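Local atomic coordinates of bartonella effector protein (Bep) substrate of VirB T4SS (Bartonella sp. AR 15-3, PDB entry 4M16), a protein that probably transfers AMP from ATP to tyrosine or threonine side chains of target proteins, the chain here being the N-terminal Fic domain of the effector. Residues E51-T56 with A171-H176; L145-N150 with Q205-L210. One frame throughout, in Å; residues are numbered along the deposited sequence.

How the contacts relate
Contact 1 joins the loop 51-56 to the C-terminal end of helix 159-174 at the surface of the Fic domain, whereas contact 2 packs helix 135-152 against helix 200-214 in its interior. Their centres are 20 Å apart and their nearest atoms about 10 Å apart, so they do not touch. They are connected through consecutive helices, 135-152 and 159-174. Directly after the first of these, the Fic signature begins at His153, and in this family it forms the active site. Contact 2 thus packs the helix leading into the probable catalytic loop, while contact 1 lies at the far end of the helix that follows it.

Contact 1: E51-T56 with A171-H176; sequences EPLPET and AEAAGH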
loop_
_atom_site.group_PDB
_atom_site.type_symbol
_atom_site.label_atom_id
_atom_site.label_comp_id
_atom_site.label_asym_id
_atom_site.label_seq_id
_atom_site.Cartn_x
_atom_site.Cartn_y
_atom_site.Cartn_z
ATOM N N GLU A 51 -18.434 -7.143 -1.546
ATOM C CA GLU A 51 -17.805 -8.401 -1.101
ATOM C C GLU A 51 -17.622 -8.423 0.403
ATOM O O GLU A 51 -17.443 -7.375 1.019
ATOM C CB GLU A 51 -16.433 -8.560 -1.744
ATOM C CG GLU A 51 -16.555 -8.706 -3.214
ATOM C CD GLU A 51 -15.214 -8.742 -3.899
ATOM O OE1 GLU A 51 -14.283 -9.382 -3.357
ATOM O OE2 GLU A 51 -15.145 -8.154 -5.010
ATOM N N PRO A 52 -17.661 -9.628 0.983
ATOM C CA PRO A 52 -17.585 -9.706 2.417
ATOM C C PRO A 52 -16.214 -9.317 2.879
ATOM O O PRO A 52 -15.245 -9.403 2.143
ATOM C CB PRO A 52 -17.865 -11.166 2.752
ATOM C CG PRO A 52 -18.347 -11.796 1.521
ATOM C CD PRO A 52 -18.171 -10.864 0.376
ATOM N N LEU A 53 -16.159 -8.862 4.113
ATOM C CA LEU A 53 -14.886 -8.607 4.774
ATOM C C LEU A 53 -14.248 -9.941 5.155
ATOM O O LEU A 53 -14.967 -10.902 5.411
ATOM C CB LEU A 53 -15.199 -7.867 6.072
ATOM C CG LEU A 53 -15.909 -6.527 5.964
ATOM C CD1 LEU A 53 -16.506 -6.188 7.316
ATOM C CD2 LEU A 53 -14.913 -5.495 5.492
ATOM N N PRO A 54 -12.927 -10.021 5.228
ATOM C CA PRO A 54 -12.305 -11.283 5.669
ATOM C C PRO A 54 -12.421 -11.422 7.166
ATOM O O PRO A 54 -12.663 -10.433 7.845
ATOM C CB PRO A 54 -10.830 -11.071 5.309
ATOM C CG PRO A 54 -10.634 -9.599 5.505
ATOM C CD PRO A 54 -11.942 -8.928 5.129
ATOM N N GLU A 55 -12.171 -12.611 7.689
ATOM C CA GLU A 55 -12.057 -12.786 9.136
ATOM C C GLU A 55 -10.752 -12.238 9.691
ATOM O O GLU A 55 -10.700 -11.734 10.796
ATOM C CB GLU A 55 -12.134 -14.260 9.483
ATOM C CG GLU A 55 -12.061 -14.529 10.984
ATOM C CD GLU A 55 -12.056 -16.015 11.317
ATOM O OE1 GLU A 55 -12.022 -16.838 10.375
ATOM O OE2 GLU A 55 -12.082 -16.339 12.530
ATOM N N THR A 56 -9.690 -12.341 8.916
ATOM C CA THR A 56 -8.366 -11.974 9.401
ATOM C C THR A 56 -7.749 -11.007 8.446
ATOM O O THR A 56 -7.654 -11.290 7.235
ATOM C CB THR A 56 -7.485 -13.225 9.524
ATOM O OG1 THR A 56 -8.159 -14.115 10.389
ATOM C CG2 THR A 56 -6.064 -12.909 10.082
ATOM N N ALA A 171 -10.921 -0.755 8.894
ATOM C CA ALA A 171 -11.729 0.140 9.672
ATOM C C ALA A 171 -13.228 -0.240 9.655
ATOM O O ALA A 171 -13.921 -0.167 10.698
ATOM C CB ALA A 171 -11.578 1.589 9.190
ATOM N N GLU A 172 -13.761 -0.561 8.477
ATOM C CA GLU A 172 -15.149 -1.016 8.395
ATOM C C GLU A 172 -15.403 -2.189 9.350
ATOM O O GLU A 172 -16.410 -2.218 10.076
ATOM C CB GLU A 172 -15.481 -1.483 6.979
ATOM C CG GLU A 172 -16.950 -1.712 6.756
ATOM C CD GLU A 172 -17.248 -2.287 5.398
ATOM O OE1 GLU A 172 -16.374 -2.347 4.516
ATOM O OE2 GLU A 172 -18.393 -2.701 5.205
ATOM N N ALA A 173 -14.482 -3.151 9.359
ATOM C CA ALA A 173 -14.651 -4.349 10.168
ATOM C C ALA A 173 -14.588 -4.085 11.677
ATOM O O ALA A 173 -15.210 -4.793 12.475
ATOM C CB ALA A 173 -13.644 -5.392 9.766
ATOM N N ALA A 174 -13.857 -3.033 12.027
ATOM C CA ALA A 174 -13.609 -2.611 13.405
ATOM C C ALA A 174 -14.644 -1.619 13.938
ATOM O O ALA A 174 -14.574 -1.204 15.092
ATOM C CB ALA A 174 -12.218 -2.008 13.462
ATOM N N GLY A 175 -15.599 -1.211 13.105
ATOM C CA GLY A 175 -16.664 -0.346 13.517
ATOM C C GLY A 175 -16.303 1.128 13.412
ATOM O O GLY A 175 -16.938 1.968 14.006
ATOM N N HIS A 176 -15.288 1.452 12.638
ATOM C CA HIS A 176 -14.948 2.838 12.370
ATOM C C HIS A 176 -15.027 3.065 10.848
ATOM O O HIS A 176 -15.629 2.284 10.110
ATOM C CB HIS A 176 -13.560 3.126 12.931
ATOM C CG HIS A 176 -13.423 2.807 14.380
ATOM N ND1 HIS A 176 -13.875 3.657 15.355
ATOM C CD2 HIS A 176 -12.958 1.712 15.027
ATOM C CE1 HIS A 176 -13.671 3.122 16.546
ATOM N NE2 HIS A 176 -13.132 1.932 16.379
#
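Leu53 and Ala173 mark the closest approach of the two backbones, their CA atoms lying 6.9 Å apart. Residues 51-56 form an irregular loop, while 171-176 contains the last turn of a helix and the chain leaving it. Gly175 takes a positive phi of 87° there, and the exit is a Schellman motif: His176 N returns to Ala171 O at 2.9 Å and Gly175 N to Glu172 O at 3.3 Å. No hydrogen bond joins the loop to the helix.

The bridge is instead the side chain of Leu53, whose two methyls divide the work. Its bond to CB points toward the helix, and with CG anti to the carbonyl carbon (chi1 -60°) both methyls reach it. CD1 lies 3.9 Å from Ala173 CB and equally close to its CA, touching side chain and backbone alike. The other branch, CD2, meets the Glu172 carboxylate, with OE1 at 3.6 Å. Glu172 is extended beyond CG, which carries its acidic group across to Leu53, and the two side chains cross obliquely. This second approach is van der Waals contact at the surface, where Glu172 is exposed.

The loop is also tied to its flanking helices: Glu51 hydrogen-bonds Ser47 of helix 30-48 and forms a salt bridge with Arg68 of helix 59-70, where Pro54 touches Tyr61. On the helix side, Ala171 and Ala174 pack on Phe138 of helix 135-152, so the end of helix 159-174 lies between that helix and the loop joining 30-48 to 59-70.

Contact 2: L145-N150 with Q205-L210; sequences LFSFLN and QAMKSL
Met207 reaches from helix 200-214 to Phe146 and Ser147 of helix 135-152, and its contact with Phe146 is a Met-aromatic one. SD lies 4.7 Å from the ring centroid, 61° off the ring normal, an oblique approach. The sulfur comes within 3.7 Å of Phe146 CD1, and the terminal methyl CE lies 3.8 Å from the same carbon and 3.9 Å from Phe146 CE1. Bends at chi2 (61°) and chi3 (73°) curl the thioether so that sulfur and methyl both meet the CD1-CE1 bond of the ring, with the two side chains crossing at about a right angle.

Further back along the methionine, the contact is between a hydroxyl and a methylene: Ser147 OG stands 3.6 Å from Met207 CG. The hydroxyl has its polar partner within its own helix, the carbonyl O of Val143.

No hydrogen bond joins the two segments. Asn150 N bonds Phe146 O at 2.8 Å, while Asn150 OD1 is taken by Gln163 of helix 159-174; Gln205 O accepts from both Ser209 N and, at 2.8 Å, Ser209 OG.

Phe146 also meets Phe167 and Phe211 edge-to-face, so the methionine joins a cluster of aromatic rings around Phe146. The arrangement is buried helix-helix packing in the all-helical core of a Fic domain, on the helix that leads into the signature loop beginning at His153.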
loop_
_atom_site.group_PDB
_atom_site.type_symbol
_atom_site.label_atom_id
_atom_site.label_comp_id
_atom_site.label_asym_id
_atom_site.label_seq_id
_atom_site.Cartn_x
_atom_site.Cartn_y
_atom_site.Cartn_z
ATOM N N LEU A 145 0.495 1.151 12.491
ATOM C CA LEU A 145 0.435 0.043 11.556
ATOM C C LEU A 145 0.510 0.467 10.099
ATOM O O LEU A 145 1.211 -0.165 9.279
ATOM C CB LEU A 145 -0.828 -0.806 11.823
ATOM C CG LEU A 145 -0.692 -1.901 12.874
ATOM C CD1 LEU A 145 -2.101 -2.409 13.165
ATOM C CD2 LEU A 145 0.222 -3.067 12.442
ATOM N N PHE A 146 -0.209 1.538 9.768
ATOM C CA PHE A 146 -0.121 2.124 8.426
ATOM C C PHE A 146 1.269 2.686 8.037
ATOM O O PHE A 146 1.794 2.316 6.962
ATOM C CB PHE A 146 -1.230 3.164 8.206
ATOM C CG PHE A 146 -1.300 3.656 6.780
ATOM C CD1 PHE A 146 -0.486 4.689 6.365
ATOM C CD2 PHE A 146 -2.180 3.109 5.890
ATOM C CE1 PHE A 146 -0.516 5.118 5.072
ATOM C CE2 PHE A 146 -2.211 3.535 4.565
ATOM C CZ PHE A 146 -1.413 4.569 4.165
ATOM N N SER A 147 1.916 3.398 8.948
ATOM C CA SER A 147 3.306 3.820 8.721
ATOM C C SER A 147 4.228 2.612 8.533
ATOM O O SER A 147 5.142 2.636 7.712
ATOM C CB SER A 147 3.859 4.642 9.861
ATOM O OG SER A 147 3.100 5.821 10.025
ATOM N N PHE A 148 3.998 1.558 9.299
ATOM C CA PHE A 148 4.858 0.393 9.231
ATOM C C PHE A 148 4.683 -0.266 7.843
ATOM O O PHE A 148 5.651 -0.495 7.140
ATOM C CB PHE A 148 4.562 -0.577 10.394
ATOM C CG PHE A 148 5.421 -1.850 10.405
ATOM C CD1 PHE A 148 6.737 -1.857 9.952
ATOM C CD2 PHE A 148 4.905 -3.042 10.969
ATOM C CE1 PHE A 148 7.516 -3.025 10.022
ATOM C CE2 PHE A 148 5.673 -4.198 11.013
ATOM C CZ PHE A 148 6.987 -4.180 10.545
ATOM N N LEU A 149 3.442 -0.520 7.429
ATOM C CA LEU A 149 3.219 -1.131 6.153
ATOM C C LEU A 149 3.725 -0.240 5.000
ATOM O O LEU A 149 4.320 -0.764 4.065
ATOM C CB LEU A 149 1.743 -1.534 5.965
ATOM C CG LEU A 149 1.453 -2.214 4.606
ATOM C CD1 LEU A 149 2.223 -3.503 4.497
ATOM C CD2 LEU A 149 -0.042 -2.421 4.397
ATOM N N ASN A 150 3.501 1.079 5.072
ATOM C CA ASN A 150 4.022 2.026 4.090
ATOM C C ASN A 150 5.556 1.836 3.969
ATOM O O ASN A 150 6.090 1.788 2.875
ATOM C CB ASN A 150 3.674 3.472 4.439
ATOM C CG ASN A 150 4.154 4.445 3.387
ATOM O OD1 ASN A 150 3.694 4.394 2.219
ATOM N ND2 ASN A 150 5.100 5.299 3.758
ATOM N N GLN A 205 3.119 12.414 14.153
ATOM C CA GLN A 205 2.137 13.497 13.937
ATOM C C GLN A 205 1.799 13.752 12.473
ATOM O O GLN A 205 0.653 14.157 12.129
ATOM C CB GLN A 205 2.596 14.805 14.601
ATOM C CG GLN A 205 1.556 15.887 14.543
ATOM C CD GLN A 205 0.268 15.465 15.225
ATOM O OE1 GLN A 205 0.273 15.109 16.412
ATOM N NE2 GLN A 205 -0.840 15.498 14.479
ATOM N N ALA A 206 2.787 13.572 11.594
ATOM C CA ALA A 206 2.490 13.690 10.162
ATOM C C ALA A 206 1.327 12.744 9.756
ATOM O O ALA A 206 0.334 13.100 9.123
ATOM C CB ALA A 206 3.734 13.359 9.331
ATOM N N MET A 207 1.456 11.504 10.152
ATOM C CA MET A 207 0.453 10.526 9.762
ATOM C C MET A 207 -0.844 10.643 10.581
ATOM O O MET A 207 -1.943 10.403 10.050
ATOM C CB MET A 207 1.111 9.156 9.915
ATOM C CG MET A 207 0.324 7.974 9.380
ATOM S SD MET A 207 0.019 8.103 7.635
ATOM C CE MET A 207 1.632 7.762 6.930
ATOM N N LYS A 208 -0.749 11.036 11.846
ATOM C CA LYS A 208 -1.955 11.213 12.671
ATOM C C LYS A 208 -2.919 12.272 12.099
ATOM O O LYS A 208 -4.135 12.068 12.131
ATOM C CB LYS A 208 -1.598 11.599 14.078
ATOM C CG LYS A 208 -2.815 11.651 15.012
ATOM C CD LYS A 208 -2.379 11.827 16.449
ATOM C CE LYS A 208 -3.558 12.028 17.377
ATOM N NZ LYS A 208 -3.077 12.094 18.762
ATOM N N SER A 209 -2.389 13.388 11.589
ATOM C CA SER A 209 -3.243 14.449 10.991
ATOM C C SER A 209 -4.016 13.891 9.826
ATOM O O SER A 209 -5.221 14.130 9.704
ATOM C CB SER A 209 -2.452 15.648 10.457
ATOM O OG SER A 209 -1.350 15.892 11.287
ATOM N N LEU A 210 -3.333 13.103 9.006
ATOM C CA LEU A 210 -4.015 12.445 7.861
ATOM C C LEU A 210 -5.130 11.553 8.344
ATOM O O LEU A 210 -6.240 11.600 7.833
ATOM C CB LEU A 210 -3.054 11.651 7.001
ATOM C CG LEU A 210 -3.726 10.830 5.863
ATOM C CD1 LEU A 210 -4.277 11.779 4.797
ATOM C CD2 LEU A 210 -2.803 9.812 5.211
#